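Local coordinates for protein toxin Tse2 (Pseudomonas aeruginosa, PDB 5AKO) that probably acts as a NAD-dependent cytotoxin after the H1 type VI secretion system delivers it into the cytoplasm of recipient cells, at residues G99-D104 with A141-I146; D123-L128 with D162-N167. All blocks are in the same frame, centred on the assembly; numbering follows the deposited sequence.

Contact 1 pairs strand 100-103 with strand 141-148 in the larger antiparallel sheet, and contact 2 lays the C-terminal helix against the loop that leads into strand 128-136, the other sheet neighbour of 141-148. Their segments alternate along the chain, and their centres are about 15 Å apart. They meet on the face carrying Ile146, where Ile146 CD1 lies 4.0 Å from Phe164 CE2 and Ile146 CG2 lies 4.2 Å from Leu128 CD1. The other face of the sheet in contact 1 holds Ser101 and His143, hydrogen-bonded to each other, so this polar pair points away from the helix.

Contact 1: residues G99-D104 with A141-I146; sequences GTSVFD and ATHYTI
The His143 ring is held chiefly at its edge. Ser101 OG approaches NE2 in the ring plane at 2.7 Å, a hydrogen bond in which either atom could be the donor, and Thr145 OG1 also lies at the edge, in plane. Over one face sits Val102 O, 4.1 Å above the ring plane and displaced toward the rim. The CD2 edge of the imidazole is turned to the face of Phe103 in an offset edge-to-face stack, with centroids 5.2 Å apart and planes at 85°. His143 reaches this place because its CG lies anti to the backbone N (chi1 -177°), which carries the ring across toward Ser101 and Phe103. ND1 bonds Asp133 OD2 on strand 128-136, and this grip through both nitrogens fixes the rotation of the ring. Thr145 OG1 bonds the same OD2 and so probably helps to position the carboxylate.

The side chains of Ser101, Phe103, His143 and Thr145 share one face of the antiparallel strand pair, part of the larger sheet of this Tse2 ADP-ribosyltransferase-family toxin; 100-103 is an outermost strand within this chain, and 141-148 lies between it and 128-136. Apolar side chains of another protein chain pack on Ser101, Phe103 and His143. On the reverse face Val102 CG2 touches Tyr144 CB at 3.8 Å, the two side chains crossing at about a right angle, and Leu33 touches both. Ile146 O accepts from Thr100 N and from a water that also donates to Thr100 OG1, a hydroxyl further bonded to Leu66 O. Past the end of strand 100-103, Asp104 CG stands between its own backbone N and carbonyl carbon (chi1 68°), where OD1 accepts a hydrogen bond of 2.9 Å from Thr142 N, which comes from above the carboxylate plane.

Contact 2: residues D123-L128 with D162-N167; sequences DIPPDL and DNFVRN
Phe164 of the C-terminal helix 154-176 packs against Pro125, joining that helix to the loop between strands 114-118 and 128-136 in a mainly apolar helix-on-loop contact. A type I beta turn from Pro125 to Leu128 closes this loop and delivers the chain into strand 128-136. Pro125 sits at the start of the turn and lays its CD over one face of the Phe164 ring, 4.0 Å from the centroid, a CH-pi contact displaced toward the rim at CG. The two side chains cross at about a right angle. With CG anti to the backbone N (chi1 -155°), the phenylalanine ring extends from the helix toward the loop, where Ile124 CG1 approaches CZ at 4.2 Å and Leu128 CD1 lies near CD2. Val130 and Ile118 add to the apolar surroundings of the ring.

One turn further along the helix, Asn167 supplies the direct hydrogen bond, and a water accepts from Asp123 N while donating to Asn167 O. Asn167 ND2 gives a nearly straight hydrogen bond of 2.8 Å to Asp123 O, which lies close to the plane of the amide, whereas ND2 itself stands above the carbonyl plane of Asp123.

Contact 1: residues G99-D104 with A141-I146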
loop_
_atom_site.group_PDB
_atom_site.type_symbol
_atom_site.label_atom_id
_atom_site.label_comp_id
_atom_site.label_asym_id
_atom_site.label_seq_id
_atom_site.Cartn_x
_atom_site.Cartn_y
_atom_site.Cartn_z
ATOM N N GLY C 99 -10.486 4.825 -14.519
ATOM C CA GLY C 99 -11.615 5.237 -15.362
ATOM C C GLY C 99 -12.710 5.904 -14.514
ATOM O O GLY C 99 -12.435 6.374 -13.407
ATOM N N THR C 100 -13.917 6.000 -15.059
ATOM C CA THR C 100 -14.995 6.662 -14.397
ATOM C C THR C 100 -15.777 5.655 -13.544
ATOM O O THR C 100 -16.205 4.640 -14.057
ATOM C CB THR C 100 -15.981 7.265 -15.408
ATOM O OG1 THR C 100 -15.302 8.214 -16.234
ATOM C CG2 THR C 100 -17.105 7.960 -14.690
ATOM N N SER C 101 -16.019 6.007 -12.285
ATOM C CA SER C 101 -16.739 5.176 -11.326
ATOM C C SER C 101 -18.229 5.302 -11.440
ATOM O O SER C 101 -18.761 6.416 -11.393
ATOM C CB SER C 101 -16.368 5.553 -9.905
ATOM O OG SER C 101 -15.037 5.147 -9.592
ATOM N N VAL C 102 -18.904 4.151 -11.569
ATOM C CA VAL C 102 -20.344 4.087 -11.394
ATOM C C VAL C 102 -20.715 2.876 -10.544
ATOM O O VAL C 102 -19.879 2.001 -10.342
ATOM C CB VAL C 102 -21.068 4.037 -12.726
ATOM C CG1 VAL C 102 -20.885 5.335 -13.472
ATOM C CG2 VAL C 102 -20.611 2.855 -13.557
ATOM N N PHE C 103 -21.954 2.821 -10.052
ATOM C CA PHE C 103 -22.393 1.729 -9.191
ATOM C C PHE C 103 -23.725 1.194 -9.703
ATOM O O PHE C 103 -24.366 1.816 -10.551
ATOM C CB PHE C 103 -22.603 2.245 -7.791
ATOM C CG PHE C 103 -21.360 2.704 -7.137
ATOM C CD1 PHE C 103 -20.517 1.797 -6.523
ATOM C CD2 PHE C 103 -21.008 4.027 -7.176
ATOM C CE1 PHE C 103 -19.351 2.201 -5.920
ATOM C CE2 PHE C 103 -19.855 4.451 -6.546
ATOM C CZ PHE C 103 -19.030 3.528 -5.920
ATOM N N ASP C 104 -24.157 0.085 -9.118
ATOM C CA ASP C 104 -25.379 -0.602 -9.542
ATOM C C ASP C 104 -26.588 -0.284 -8.645
ATOM O O ASP C 104 -27.608 -0.965 -8.704
ATOM C CB ASP C 104 -25.132 -2.135 -9.618
ATOM C CG ASP C 104 -24.905 -2.778 -8.238
ATOM O OD1 ASP C 104 -24.545 -2.060 -7.247
ATOM O OD2 ASP C 104 -25.061 -4.023 -8.150
ATOM N N ALA C 141 -22.590 -2.073 -2.565
ATOM C CA ALA C 141 -22.896 -1.866 -3.955
ATOM C C ALA C 141 -21.749 -2.357 -4.740
ATOM O O ALA C 141 -20.626 -2.400 -4.255
ATOM C CB ALA C 141 -23.133 -0.377 -4.254
ATOM N N THR C 142 -22.015 -2.726 -5.965
ATOM C CA THR C 142 -20.942 -3.260 -6.805
ATOM C C THR C 142 -20.415 -2.127 -7.630
ATOM O O THR C 142 -21.190 -1.413 -8.263
ATOM C CB THR C 142 -21.443 -4.389 -7.749
ATOM O OG1 THR C 142 -21.763 -5.537 -6.952
ATOM C CG2 THR C 142 -20.337 -4.766 -8.724
ATOM N N HIS C 143 -19.103 -2.003 -7.669
ATOM C CA HIS C 143 -18.467 -0.900 -8.426
ATOM C C HIS C 143 -18.167 -1.306 -9.871
ATOM O O HIS C 143 -17.814 -2.476 -10.123
ATOM C CB HIS C 143 -17.154 -0.552 -7.758
ATOM C CG HIS C 143 -16.457 0.606 -8.391
ATOM N ND1 HIS C 143 -15.662 0.486 -9.509
ATOM C CD2 HIS C 143 -16.434 1.910 -8.052
ATOM C CE1 HIS C 143 -15.165 1.668 -9.818
ATOM N NE2 HIS C 143 -15.626 2.547 -8.953
ATOM N N TYR C 144 -18.268 -0.349 -10.801
ATOM C CA TYR C 144 -17.967 -0.574 -12.191
ATOM C C TYR C 144 -17.120 0.575 -12.730
ATOM O O TYR C 144 -17.192 1.693 -12.201
ATOM C CB TYR C 144 -19.240 -0.660 -13.006
ATOM C CG TYR C 144 -20.105 -1.923 -12.838
ATOM C CD1 TYR C 144 -20.924 -2.080 -11.753
ATOM C CD2 TYR C 144 -20.132 -2.900 -13.800
ATOM C CE1 TYR C 144 -21.722 -3.201 -11.605
ATOM C CE2 TYR C 144 -20.913 -4.014 -13.693
ATOM C CZ TYR C 144 -21.700 -4.178 -12.570
ATOM O OH TYR C 144 -22.507 -5.286 -12.406
ATOM N N THR C 145 -16.328 0.317 -13.793
ATOM C CA THR C 145 -15.447 1.336 -14.333
ATOM C C THR C 145 -15.609 1.432 -15.828
ATOM O O THR C 145 -15.508 0.448 -16.531
ATOM C CB THR C 145 -13.975 1.030 -14.008
ATOM O OG1 THR C 145 -13.836 0.888 -12.599
ATOM C CG2 THR C 145 -13.033 2.178 -14.483
ATOM N N ILE C 146 -15.948 2.622 -16.288
ATOM C CA ILE C 146 -16.009 2.913 -17.698
ATOM C C ILE C 146 -14.590 3.317 -18.089
ATOM O O ILE C 146 -14.032 4.226 -17.489
ATOM C CB ILE C 146 -16.888 4.117 -17.975
ATOM C CG1 ILE C 146 -18.296 3.930 -17.398
ATOM C CG2 ILE C 146 -16.957 4.340 -19.467
ATOM C CD1 ILE C 146 -19.184 5.166 -17.393
HETATM O O HOH W 1 -13.171 7.087 -17.952
HETATM O O HOH W 2 -24.304 -5.569 -6.376
#

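Contact 2: residues D123-L128 with D162-N167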
loop_
_atom_site.group_PDB
_atom_site.type_symbol
_atom_site.label_atom_id
_atom_site.label_comp_id
_atom_site.label_asym_id
_atom_site.label_seq_id
_atom_site.Cartn_x
_atom_site.Cartn_y
_atom_site.Cartn_z
ATOM N N ASP C 123 -26.339 1.944 -25.174
ATOM C CA ASP C 123 -25.251 1.667 -26.124
ATOM C C ASP C 123 -23.930 2.212 -25.612
ATOM O O ASP C 123 -23.841 3.374 -25.236
ATOM C CB ASP C 123 -25.576 2.261 -27.500
ATOM C CG ASP C 123 -26.719 1.456 -28.242
ATOM O OD1 ASP C 123 -27.200 0.410 -27.731
ATOM O OD2 ASP C 123 -27.156 1.863 -29.336
ATOM N N ILE C 124 -22.927 1.349 -25.585
ATOM C CA ILE C 124 -21.611 1.717 -25.211
ATOM C C ILE C 124 -20.780 2.208 -26.405
ATOM O O ILE C 124 -20.526 1.463 -27.383
ATOM C CB ILE C 124 -20.888 0.516 -24.582
ATOM C CG1 ILE C 124 -21.650 -0.002 -23.357
ATOM C CG2 ILE C 124 -19.465 0.916 -24.192
ATOM C CD1 ILE C 124 -21.185 -1.359 -22.833
ATOM N N PRO C 125 -20.269 3.453 -26.329
ATOM C CA PRO C 125 -19.493 3.906 -27.475
ATOM C C PRO C 125 -18.403 2.916 -27.877
ATOM O O PRO C 125 -17.796 2.266 -26.995
ATOM C CB PRO C 125 -18.906 5.224 -26.989
ATOM C CG PRO C 125 -19.942 5.727 -26.034
ATOM C CD PRO C 125 -20.381 4.502 -25.303
ATOM N N PRO C 126 -18.150 2.800 -29.186
ATOM C CA PRO C 126 -17.340 1.733 -29.751
ATOM C C PRO C 126 -15.975 1.490 -29.128
ATOM O O PRO C 126 -15.537 0.330 -29.061
ATOM C CB PRO C 126 -17.169 2.147 -31.244
ATOM C CG PRO C 126 -17.608 3.583 -31.325
ATOM C CD PRO C 126 -18.665 3.695 -30.245
ATOM N N ASP C 127 -15.284 2.527 -28.700
ATOM C CA ASP C 127 -13.939 2.307 -28.129
ATOM C C ASP C 127 -13.862 2.353 -26.586
ATOM O O ASP C 127 -12.777 2.467 -26.025
ATOM C CB ASP C 127 -12.961 3.311 -28.746
ATOM C CG ASP C 127 -12.685 3.033 -30.204
ATOM O OD1 ASP C 127 -12.383 1.848 -30.523
ATOM O OD2 ASP C 127 -12.747 3.999 -31.007
ATOM N N LEU C 128 -15.002 2.221 -25.918
ATOM C CA LEU C 128 -15.050 2.189 -24.473
ATOM C C LEU C 128 -15.533 0.852 -24.048
ATOM O O LEU C 128 -16.082 0.088 -24.861
ATOM C CB LEU C 128 -16.018 3.227 -23.958
ATOM C CG LEU C 128 -15.670 4.698 -24.168
ATOM C CD1 LEU C 128 -16.687 5.570 -23.459
ATOM C CD2 LEU C 128 -14.275 5.034 -23.660
ATOM N N ASP C 162 -18.797 11.780 -23.685
ATOM C CA ASP C 162 -19.937 12.612 -24.086
ATOM C C ASP C 162 -21.024 11.832 -24.873
ATOM O O ASP C 162 -22.215 11.890 -24.543
ATOM C CB ASP C 162 -19.434 13.866 -24.813
ATOM C CG ASP C 162 -18.704 14.839 -23.850
ATOM O OD1 ASP C 162 -18.976 14.790 -22.615
ATOM O OD2 ASP C 162 -17.845 15.623 -24.318
ATOM N N ASN C 163 -20.618 11.054 -25.872
ATOM C CA ASN C 163 -21.574 10.202 -26.547
ATOM C C ASN C 163 -22.219 9.183 -25.649
ATOM O O ASN C 163 -23.359 8.822 -25.869
ATOM C CB ASN C 163 -20.943 9.490 -27.734
ATOM C CG ASN C 163 -20.594 10.446 -28.855
ATOM O OD1 ASN C 163 -21.053 11.586 -28.874
ATOM N ND2 ASN C 163 -19.767 10.007 -29.754
ATOM N N PHE C 164 -21.508 8.725 -24.623
ATOM C CA PHE C 164 -22.089 7.794 -23.677
ATOM C C PHE C 164 -23.213 8.457 -22.876
ATOM O O PHE C 164 -24.232 7.832 -22.578
ATOM C CB PHE C 164 -21.023 7.254 -22.714
ATOM C CG PHE C 164 -21.354 5.892 -22.099
ATOM C CD1 PHE C 164 -22.570 5.291 -22.269
ATOM C CD2 PHE C 164 -20.412 5.214 -21.395
ATOM C CE1 PHE C 164 -22.838 4.071 -21.699
ATOM C CE2 PHE C 164 -20.666 3.964 -20.865
ATOM C CZ PHE C 164 -21.898 3.406 -20.998
ATOM N N VAL C 165 -23.018 9.700 -22.478
ATOM C CA VAL C 165 -24.078 10.462 -21.808
ATOM C C VAL C 165 -25.307 10.560 -22.706
ATOM O O VAL C 165 -26.429 10.304 -22.269
ATOM C CB VAL C 165 -23.618 11.887 -21.476
ATOM C CG1 VAL C 165 -24.785 12.734 -21.007
ATOM C CG2 VAL C 165 -22.512 11.871 -20.425
ATOM N N ARG C 166 -25.087 10.902 -23.967
ATOM C CA ARG C 166 -26.179 11.087 -24.919
ATOM C C ARG C 166 -26.907 9.774 -25.153
ATOM O O ARG C 166 -28.122 9.766 -25.224
ATOM C CB ARG C 166 -25.638 11.584 -26.269
ATOM C CG ARG C 166 -24.990 12.960 -26.254
ATOM C CD ARG C 166 -24.574 13.305 -27.680
ATOM N NE ARG C 166 -23.639 14.408 -27.743
ATOM C CZ ARG C 166 -23.961 15.692 -27.883
ATOM N NH1 ARG C 166 -25.224 16.093 -27.951
ATOM N NH2 ARG C 166 -23.000 16.614 -27.927
ATOM N N ASN C 167 -26.171 8.664 -25.269
ATOM C CA ASN C 167 -26.805 7.346 -25.452
ATOM C C ASN C 167 -27.693 7.025 -24.277
ATOM O O ASN C 167 -28.790 6.432 -24.441
ATOM C CB ASN C 167 -25.770 6.230 -25.622
ATOM C CG ASN C 167 -24.946 6.378 -26.879
ATOM O OD1 ASN C 167 -25.172 7.276 -27.683
ATOM N ND2 ASN C 167 -23.938 5.525 -27.023
HETATM O O HOH W 3 -28.564 3.885 -25.721
#